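PDB 4QAS: CT263 from Chlamydia trachomatis, which probably hydrolyses the N-glycosidic bond of purine nucleosides as an MTAN-family nucleosidase, serving menaquinone synthesis through the futalosine pathway. Local coordinates for residues L9-A14 against L45-L50; I85-T90 against S165-R170; K97-T102 against Q121-R126. The protein carries 1 engineered substitution. One frame throughout, in Å; residues are numbered along the deposited sequence.

Contact 1: residues L9-A14 against L45-L50; sequences LLLIFA and LDVMVL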
loop_
_atom_site.group_PDB
_atom_site.type_symbol
_atom_site.label_atom_id
_atom_site.label_comp_id
_atom_site.label_asym_id
_atom_site.label_seq_id
_atom_site.Cartn_x
_atom_site.Cartn_y
_atom_site.Cartn_z
ATOM N N LEU A 9 -7.406 -10.529 10.412
ATOM C CA LEU A 9 -7.868 -9.162 10.273
ATOM C C LEU A 9 -8.940 -9.137 9.200
ATOM O O LEU A 9 -8.695 -9.588 8.073
ATOM C CB LEU A 9 -6.686 -8.283 9.884
ATOM C CG LEU A 9 -6.976 -6.808 9.648
ATOM C CD1 LEU A 9 -7.790 -6.155 10.753
ATOM C CD2 LEU A 9 -5.652 -6.059 9.462
ATOM N N LEU A 10 -10.123 -8.637 9.556
ATOM C CA LEU A 10 -11.235 -8.476 8.623
ATOM C C LEU A 10 -11.343 -6.997 8.274
ATOM O O LEU A 10 -11.514 -6.157 9.171
ATOM C CB LEU A 10 -12.539 -8.949 9.253
ATOM C CG LEU A 10 -13.794 -8.774 8.389
ATOM C CD1 LEU A 10 -13.681 -9.572 7.083
ATOM C CD2 LEU A 10 -15.019 -9.178 9.158
ATOM N N LEU A 11 -11.277 -6.685 6.991
ATOM C CA LEU A 11 -11.565 -5.350 6.489
ATOM C C LEU A 11 -12.961 -5.330 5.898
ATOM O O LEU A 11 -13.322 -6.212 5.102
ATOM C CB LEU A 11 -10.592 -4.979 5.381
ATOM C CG LEU A 11 -9.118 -5.100 5.737
ATOM C CD1 LEU A 11 -8.240 -4.648 4.555
ATOM C CD2 LEU A 11 -8.698 -4.343 6.971
ATOM N N ILE A 12 -13.752 -4.334 6.293
ATOM C CA ILE A 12 -15.137 -4.199 5.866
ATOM C C ILE A 12 -15.272 -2.861 5.173
ATOM O O ILE A 12 -15.003 -1.804 5.768
ATOM C CB ILE A 12 -16.124 -4.306 7.034
ATOM C CG1 ILE A 12 -15.933 -5.627 7.773
ATOM C CG2 ILE A 12 -17.536 -4.211 6.516
ATOM C CD1 ILE A 12 -16.625 -5.681 9.090
ATOM N N PHE A 13 -15.709 -2.902 3.926
ATOM C CA PHE A 13 -16.021 -1.722 3.136
ATOM C C PHE A 13 -17.503 -1.732 2.806
ATOM O O PHE A 13 -18.120 -2.780 2.673
ATOM C CB PHE A 13 -15.241 -1.742 1.826
ATOM C CG PHE A 13 -13.755 -1.659 2.001
ATOM C CD1 PHE A 13 -13.124 -0.426 2.086
ATOM C CD2 PHE A 13 -12.976 -2.813 2.069
ATOM C CE1 PHE A 13 -11.758 -0.345 2.234
ATOM C CE2 PHE A 13 -11.614 -2.724 2.231
ATOM C CZ PHE A 13 -11.017 -1.506 2.310
ATOM N N ALA A 14 -18.082 -0.541 2.681
ATOM C CA ALA A 14 -19.499 -0.437 2.376
ATOM C C ALA A 14 -19.803 -0.770 0.929
ATOM O O ALA A 14 -20.863 -1.316 0.638
ATOM C CB ALA A 14 -20.029 0.972 2.699
ATOM N N LEU A 45 -5.678 -11.788 6.028
ATOM C CA LEU A 45 -6.350 -10.550 5.693
ATOM C C LEU A 45 -7.540 -10.878 4.800
ATOM O O LEU A 45 -7.351 -11.305 3.654
ATOM C CB LEU A 45 -5.360 -9.626 4.982
ATOM C CG LEU A 45 -5.823 -8.220 4.732
ATOM C CD1 LEU A 45 -6.106 -7.497 6.048
ATOM C CD2 LEU A 45 -4.732 -7.519 3.917
ATOM N N ASP A 46 -8.759 -10.670 5.306
ATOM C CA ASP A 46 -9.969 -10.930 4.544
ATOM C C ASP A 46 -10.663 -9.602 4.302
ATOM O O ASP A 46 -10.540 -8.665 5.099
ATOM C CB ASP A 46 -10.902 -11.885 5.293
ATOM C CG ASP A 46 -10.382 -13.321 5.344
ATOM O OD1 ASP A 46 -9.421 -13.639 4.602
ATOM O OD2 ASP A 46 -10.954 -14.092 6.132
ATOM N N VAL A 47 -11.416 -9.529 3.205
ATOM C CA VAL A 47 -12.146 -8.314 2.857
ATOM C C VAL A 47 -13.576 -8.673 2.530
ATOM O O VAL A 47 -13.822 -9.545 1.692
ATOM C CB VAL A 47 -11.505 -7.595 1.658
ATOM C CG1 VAL A 47 -12.305 -6.351 1.307
ATOM C CG2 VAL A 47 -10.103 -7.209 1.985
ATOM N N MET A 48 -14.517 -7.971 3.158
ATOM C CA MET A 48 -15.929 -8.042 2.811
ATOM C C MET A 48 -16.430 -6.685 2.357
ATOM O O MET A 48 -16.070 -5.656 2.921
ATOM C CB MET A 48 -16.716 -8.505 4.003
ATOM C CG MET A 48 -16.403 -9.944 4.280
ATOM S SD MET A 48 -17.245 -10.619 5.704
ATOM C CE MET A 48 -16.535 -12.264 5.768
ATOM N N VAL A 49 -17.267 -6.702 1.336
ATOM C CA VAL A 49 -17.885 -5.505 0.775
ATOM C C VAL A 49 -19.392 -5.657 0.980
ATOM O O VAL A 49 -19.998 -6.617 0.486
ATOM C CB VAL A 49 -17.542 -5.363 -0.713
ATOM C CG1 VAL A 49 -18.186 -4.095 -1.279
ATOM C CG2 VAL A 49 -16.040 -5.321 -0.911
ATOM N N LEU A 50 -20.003 -4.724 1.718
ATOM C CA LEU A 50 -21.379 -4.934 2.177
ATOM C C LEU A 50 -22.389 -4.850 1.045
ATOM O O LEU A 50 -23.309 -5.659 0.972
ATOM C CB LEU A 50 -21.752 -3.936 3.278
ATOM C CG LEU A 50 -20.911 -4.051 4.546
ATOM C CD1 LEU A 50 -21.363 -3.027 5.559
ATOM C CD2 LEU A 50 -21.005 -5.455 5.149
#

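Contact 2: residues I85-T90 against S165-R170; sequences IPLLKT and SNYTTR. Engineered in segment 165-170: Asn166 (natural residue Asp).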
loop_
_atom_site.group_PDB
_atom_site.type_symbol
_atom_site.label_atom_id
_atom_site.label_comp_id
_atom_site.label_asym_id
_atom_site.label_seq_id
_atom_site.Cartn_x
_atom_site.Cartn_y
_atom_site.Cartn_z
ATOM N N ILE A 85 -13.575 20.564 8.688
ATOM C CA ILE A 85 -12.988 19.290 8.270
ATOM C C ILE A 85 -12.572 19.434 6.810
ATOM O O ILE A 85 -13.451 19.582 5.948
ATOM C CB ILE A 85 -14.020 18.164 8.422
ATOM C CG1 ILE A 85 -14.374 17.977 9.897
ATOM C CG2 ILE A 85 -13.514 16.855 7.819
ATOM C CD1 ILE A 85 -15.588 17.098 10.151
ATOM N N PRO A 86 -11.284 19.402 6.486
ATOM C CA PRO A 86 -10.892 19.442 5.082
ATOM C C PRO A 86 -11.268 18.128 4.413
ATOM O O PRO A 86 -11.405 17.101 5.080
ATOM C CB PRO A 86 -9.370 19.610 5.138
ATOM C CG PRO A 86 -8.997 18.919 6.392
ATOM C CD PRO A 86 -10.124 19.173 7.370
ATOM N N LEU A 87 -11.460 18.157 3.098
ATOM C CA LEU A 87 -11.698 16.938 2.333
ATOM C C LEU A 87 -10.402 16.167 2.064
ATOM O O LEU A 87 -9.290 16.694 2.167
ATOM C CB LEU A 87 -12.399 17.254 1.016
ATOM C CG LEU A 87 -13.722 18.006 1.169
ATOM C CD1 LEU A 87 -14.430 18.034 -0.154
ATOM C CD2 LEU A 87 -14.607 17.359 2.220
ATOM N N LEU A 88 -10.565 14.881 1.719
ATOM C CA LEU A 88 -9.437 13.999 1.389
ATOM C C LEU A 88 -8.522 13.779 2.580
ATOM O O LEU A 88 -7.326 13.515 2.415
ATOM C CB LEU A 88 -8.650 14.476 0.167
ATOM C CG LEU A 88 -9.420 14.222 -1.119
ATOM C CD1 LEU A 88 -8.862 15.072 -2.238
ATOM C CD2 LEU A 88 -9.345 12.760 -1.498
ATOM N N LYS A 89 -9.060 13.868 3.787
ATOM C CA LYS A 89 -8.299 13.665 5.013
ATOM C C LYS A 89 -8.802 12.408 5.715
ATOM O O LYS A 89 -10.010 12.198 5.849
ATOM C CB LYS A 89 -8.431 14.864 5.942
ATOM C CG LYS A 89 -7.606 14.766 7.198
ATOM C CD LYS A 89 -7.494 16.077 7.918
ATOM C CE LYS A 89 -6.778 15.911 9.222
ATOM N NZ LYS A 89 -5.353 15.556 9.038
ATOM N N THR A 90 -7.879 11.584 6.180
ATOM C CA THR A 90 -8.191 10.316 6.803
ATOM C C THR A 90 -8.211 10.481 8.312
ATOM O O THR A 90 -7.265 11.020 8.890
ATOM C CB THR A 90 -7.131 9.304 6.393
ATOM O OG1 THR A 90 -6.981 9.365 4.967
ATOM C CG2 THR A 90 -7.522 7.925 6.863
ATOM N N SER A 165 -15.046 12.745 2.240
ATOM C CA SER A 165 -15.283 12.539 0.828
ATOM C C SER A 165 -16.012 13.670 0.135
ATOM O O SER A 165 -15.986 13.723 -1.093
ATOM C CB SER A 165 -16.051 11.235 0.619
ATOM O OG SER A 165 -17.278 11.218 1.309
ATOM N N ASN A 166 -16.669 14.546 0.885
ATOM C CA ASN A 166 -17.526 15.586 0.334
ATOM C C ASN A 166 -18.125 16.338 1.497
ATOM O O ASN A 166 -18.188 15.818 2.620
ATOM C CB ASN A 166 -18.654 14.994 -0.496
ATOM C CG ASN A 166 -19.601 14.117 0.321
ATOM O OD1 ASN A 166 -19.295 12.953 0.605
ATOM N ND2 ASN A 166 -20.760 14.649 0.686
ATOM N N TYR A 167 -18.542 17.579 1.241
ATOM C CA TYR A 167 -19.368 18.306 2.183
ATOM C C TYR A 167 -20.824 17.899 1.989
ATOM O O TYR A 167 -21.251 17.534 0.890
ATOM C CB TYR A 167 -19.171 19.833 2.054
ATOM C CG TYR A 167 -17.778 20.192 2.486
ATOM C CD1 TYR A 167 -17.391 19.990 3.812
ATOM C CD2 TYR A 167 -16.830 20.659 1.588
ATOM C CE1 TYR A 167 -16.113 20.247 4.231
ATOM C CE2 TYR A 167 -15.526 20.912 1.997
ATOM C CZ TYR A 167 -15.174 20.688 3.324
ATOM O OH TYR A 167 -13.866 20.920 3.697
ATOM N N THR A 168 -21.582 17.945 3.073
ATOM C CA THR A 168 -22.913 17.348 3.112
ATOM C C THR A 168 -23.977 18.312 2.579
ATOM O O THR A 168 -24.926 18.657 3.267
ATOM C CB THR A 168 -23.220 16.879 4.535
ATOM O OG1 THR A 168 -22.979 17.947 5.466
ATOM C CG2 THR A 168 -22.358 15.675 4.937
ATOM N N THR A 169 -23.814 18.722 1.315
ATOM C CA THR A 169 -24.759 19.599 0.629
ATOM C C THR A 169 -25.063 19.026 -0.749
ATOM O O THR A 169 -24.389 18.108 -1.226
ATOM C CB THR A 169 -24.160 20.993 0.437
ATOM O OG1 THR A 169 -23.076 20.905 -0.487
ATOM C CG2 THR A 169 -23.666 21.578 1.749
ATOM N N ARG A 170 -26.081 19.587 -1.410
ATOM C CA ARG A 170 -26.386 19.169 -2.776
ATOM C C ARG A 170 -25.197 19.413 -3.698
ATOM O O ARG A 170 -24.737 18.497 -4.397
ATOM C CB ARG A 170 -27.628 19.904 -3.289
#

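Contact 3: residues K97-T102 against Q121-R126; sequences KELTPT and QLTSVR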
loop_
_atom_site.group_PDB
_atom_site.type_symbol
_atom_site.label_atom_id
_atom_site.label_comp_id
_atom_site.label_asym_id
_atom_site.label_seq_id
_atom_site.Cartn_x
_atom_site.Cartn_y
_atom_site.Cartn_z
ATOM N N LYS A 97 -22.272 7.157 16.337
ATOM C CA LYS A 97 -23.667 7.290 16.747
ATOM C C LYS A 97 -24.535 6.922 15.560
ATOM O O LYS A 97 -24.312 7.432 14.460
ATOM C CB LYS A 97 -23.996 8.759 17.053
ATOM C CG LYS A 97 -23.373 9.389 18.279
ATOM C CD LYS A 97 -23.961 10.794 18.514
ATOM C CE LYS A 97 -23.696 11.735 17.337
ATOM N NZ LYS A 97 -24.211 13.118 17.546
ATOM N N GLU A 98 -25.544 6.079 15.766
ATOM C CA GLU A 98 -26.634 5.958 14.804
ATOM C C GLU A 98 -27.674 6.994 15.185
ATOM O O GLU A 98 -28.046 7.112 16.366
ATOM C CB GLU A 98 -27.256 4.566 14.827
ATOM C CG GLU A 98 -28.380 4.352 13.790
ATOM C CD GLU A 98 -27.867 4.170 12.357
ATOM O OE1 GLU A 98 -26.808 3.539 12.173
ATOM O OE2 GLU A 98 -28.521 4.650 11.404
ATOM N N LEU A 99 -28.172 7.715 14.205
ATOM C CA LEU A 99 -29.198 8.706 14.443
ATOM C C LEU A 99 -30.392 8.391 13.554
ATOM O O LEU A 99 -30.236 8.171 12.343
ATOM C CB LEU A 99 -28.663 10.099 14.127
ATOM C CG LEU A 99 -29.645 11.246 14.192
ATOM C CD1 LEU A 99 -30.181 11.457 15.585
ATOM C CD2 LEU A 99 -28.969 12.532 13.703
ATOM N N THR A 100 -31.595 8.409 14.157
ATOM C CA THR A 100 -32.880 8.264 13.477
ATOM C C THR A 100 -33.536 9.638 13.396
ATOM O O THR A 100 -34.080 10.125 14.398
ATOM C CB THR A 100 -33.784 7.280 14.233
ATOM O OG1 THR A 100 -33.141 6.003 14.247
ATOM C CG2 THR A 100 -35.149 7.164 13.563
ATOM N N PRO A 101 -33.536 10.305 12.235
ATOM C CA PRO A 101 -33.997 11.699 12.210
ATOM C C PRO A 101 -35.463 11.872 12.559
ATOM O O PRO A 101 -35.841 12.919 13.106
ATOM C CB PRO A 101 -33.690 12.131 10.772
ATOM C CG PRO A 101 -32.546 11.268 10.347
ATOM C CD PRO A 101 -32.840 9.935 10.992
ATOM N N THR A 102 -36.328 10.909 12.241
ATOM C CA THR A 102 -37.747 11.113 12.486
ATOM C C THR A 102 -38.113 11.104 13.964
ATOM O O THR A 102 -39.188 11.590 14.326
ATOM C CB THR A 102 -38.613 10.072 11.761
ATOM O OG1 THR A 102 -38.177 8.744 12.092
ATOM C CG2 THR A 102 -38.587 10.267 10.242
ATOM N N GLN A 121 -15.375 12.088 15.417
ATOM C CA GLN A 121 -16.633 11.421 15.739
ATOM C C GLN A 121 -17.431 11.202 14.472
ATOM O O GLN A 121 -17.336 11.981 13.514
ATOM C CB GLN A 121 -17.465 12.265 16.694
ATOM C CG GLN A 121 -16.868 12.322 18.104
ATOM C CD GLN A 121 -17.690 13.159 19.072
ATOM O OE1 GLN A 121 -18.266 14.180 18.694
ATOM N NE2 GLN A 121 -17.743 12.729 20.331
ATOM N N LEU A 122 -18.168 10.094 14.442
ATOM C CA LEU A 122 -18.897 9.643 13.261
ATOM C C LEU A 122 -20.364 9.499 13.633
ATOM O O LEU A 122 -20.691 9.009 14.713
ATOM C CB LEU A 122 -18.375 8.298 12.824
ATOM C CG LEU A 122 -19.008 7.696 11.574
ATOM C CD1 LEU A 122 -18.780 8.580 10.332
ATOM C CD2 LEU A 122 -18.463 6.328 11.370
ATOM N N THR A 123 -21.248 9.950 12.750
ATOM C CA THR A 123 -22.669 9.667 12.837
ATOM C C THR A 123 -23.061 8.885 11.604
ATOM O O THR A 123 -22.669 9.251 10.497
ATOM C CB THR A 123 -23.471 10.948 12.892
ATOM O OG1 THR A 123 -23.129 11.644 14.084
ATOM C CG2 THR A 123 -24.960 10.672 12.934
ATOM N N SER A 124 -23.838 7.826 11.805
ATOM C CA SER A 124 -24.330 6.974 10.729
ATOM C C SER A 124 -25.809 7.237 10.553
ATOM O O SER A 124 -26.559 7.239 11.530
ATOM C CB SER A 124 -24.148 5.489 11.051
ATOM O OG SER A 124 -22.780 5.159 11.208
ATOM N N VAL A 125 -26.216 7.472 9.313
ATOM C CA VAL A 125 -27.624 7.653 9.005
ATOM C C VAL A 125 -27.955 6.894 7.732
ATOM O O VAL A 125 -27.114 6.751 6.843
ATOM C CB VAL A 125 -27.984 9.141 8.862
ATOM C CG1 VAL A 125 -27.911 9.843 10.220
ATOM C CG2 VAL A 125 -27.097 9.783 7.857
ATOM N N ARG A 126 -29.200 6.433 7.646
ATOM C CA ARG A 126 -29.601 5.573 6.540
ATOM C C ARG A 126 -29.585 6.335 5.223
ATOM O O ARG A 126 -29.069 5.843 4.214
ATOM C CB ARG A 126 -30.976 4.971 6.839
ATOM C CG ARG A 126 -30.990 4.154 8.137
ATOM C CD ARG A 126 -32.386 3.736 8.583
ATOM N NE ARG A 126 -33.049 4.769 9.381
ATOM C CZ ARG A 126 -34.003 5.586 8.943
ATOM N NH1 ARG A 126 -34.451 5.514 7.693
ATOM N NH2 ARG A 126 -34.523 6.476 9.770
HETATM O O HOH W 1 -31.736 4.994 11.969
HETATM O O HOH W 2 -30.997 7.240 9.937
HETATM O O HOH W 3 -35.934 8.437 10.488
#

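Contact 1: residues L9-A14 against L45-L50
Leu11 meets Leu45 and Val47 on one face of a parallel strand pair, and its side chain can be followed atom by atom. Its CG stands beside the backbone N (chi1 -54°), on the face shared with Leu45 and Val47. Leu11 CB passes 3.7 Å from Asp46 O and also brushes Val47 CG2. Leu11 CG then reaches the methyl Leu45 CD1 at 3.9 Å. Of the two ends, CD1 touches both Leu45 CD1 and Val47 CG2, while Leu11 CD2 lies farther off, 4.2 Å from Leu45 CD1. That leucine methyl is shared: Leu9 runs side by side with Leu45, and Leu9 CD2 lies 3.7 Å from Leu45 CD1. Further along the same face Val47 CG1 meets Phe13 CD2 at 3.7 Å, at the rim of the ring and near its plane, and Thr22 of helix 16-25 touches both Leu11 and Phe13.

The pair belongs to the central mixed sheet of an MTAN-like alpha/beta fold, strand 7-13 lying between strands 43-49 and 71-80. Five backbone bonds join the segments, alternating from Asp46 N to Leu9 O through to Leu50 N to Phe13 O; the shortest, Leu11 N to Asp46 O at 2.8 Å, is almost straight (178° at the hydrogen).

On the other face Leu10 crosses Met48 at about a right angle, placing Leu10 CD1 3.9 Å from Met48 CG and close to SD and CE as well. Asp46 shares this face, its carboxylate held by Tyr69 and Thr37. Leu50, just past the last bridge, folds its CG back against Ile12 CG2, where Ile147 of helix 144-153 touches both residues.

Contact 2: residues I85-T90 against S165-R170
Leu87 and Ser165 bring the two backbones nearest, their CA atoms 5.9 Å apart; no bridge forms between the two segments, though Leu88 and Lys89 bond to Ser164, just before 165-170. The contact joins the loop between strands 71-80 and 90-99 to the end of strand 158-167, in the central mixed sheet of this nucleosidase-like fold. Leu87 points toward the strand, and its isobutyl group covers one face of the Tyr167 ring. The methyl CD2 of Leu87 stands 3.7 Å from the centroid of that ring, 16° off the normal, a CH-pi contact that sits somewhat toward the rim. Leu87 CG presses on the ring at Tyr167 CE2, 3.5 Å away, and CD1 extends over the same side, so both methyls and the branch point take part. Phe175 of helix 173-178 touches Leu87 as well.

With CG beside the backbone N (chi1 -67°), the tyrosine ring extends to the loop, where Tyr167 OH donates to Ile85 O at 2.7 Å. The donor lies 23° out of that carbonyl's plane. On the strand itself, Ser165 OG donates to OD1 of Asn166, a residue engineered in place of Asp, at 2.8 Å. Asn166 ND2 in turn reaches Tyr167 O at 2.9 Å, approaching from above the carbonyl plane.

The hydroxyl bond holds the outer end of the phenol in place, while Leu87 over the face would hinder the ring from flipping; the loop is thereby tied to the strand end by one directional bond and one apolar CH-pi contact.

Contact 3: residues K97-T102 against Q121-R126
A single water is gripped by Glu98, Thr100 and Arg126: it accepts from Arg126 NE at 2.9 Å, lies 2.9 Å from Thr100 OG1, and donates to Glu98 OE2 over a longer 3.3 Å. It stands near where two parallel strands of the mixed sheet of this MTAN-like fold, 90-99 and 119-124, give way to loops. Before that point the strands are paired by backbone bonds, the shortest running from Ser124 N to Lys97 O at 2.7 Å; Lys97 N to Leu122 O and Leu99 N to Ser124 O complete the set.

A second water bridges the two backbones, donating to Leu99 O and accepting from Arg126 N. The carboxylate of Glu98, folded back by a bend at chi2 (76°), lies beside the Ser124 backbone, with OE1 3.5 Å from Ser124 CB; the hydroxyl of Ser124 is instead hydrogen-bonded to the Asp141 carboxylate and the backbone N of Phe145. The charges of Glu98 and Arg126 are thus linked through water and not directly.

On the face of Lys97 and Thr123 the packing is partly aliphatic: Leu99 CB touches both Thr123 CG2 and Val125 CG1, while Lys97 crosses the threonine obliquely and sets its CE 3.3 Å from Thr123 OG1.

Overall arrangement
All three contacts reach one mixed sheet, but at separate places. Contact 1 comes first in the chain and closes before the others open, pairing strands 7-13 and 43-49. Contact 2 joins residues 85-90 to the end of strand 158-167, and contact 3 is nested inside the long loop it closes. The centres of contacts 2 and 3 are about 17 Å apart, nearest atoms about 6 Å, and strands 158-167 and 90-99 are sheet neighbours. The centre of contact 1 is about 23 Å from that of contact 2 and about 22 Å from that of contact 3, across the chain's centre. Contacts 1 and 3 each pair parallel strands fairly close in sequence, whereas contact 2 spans 74 residues.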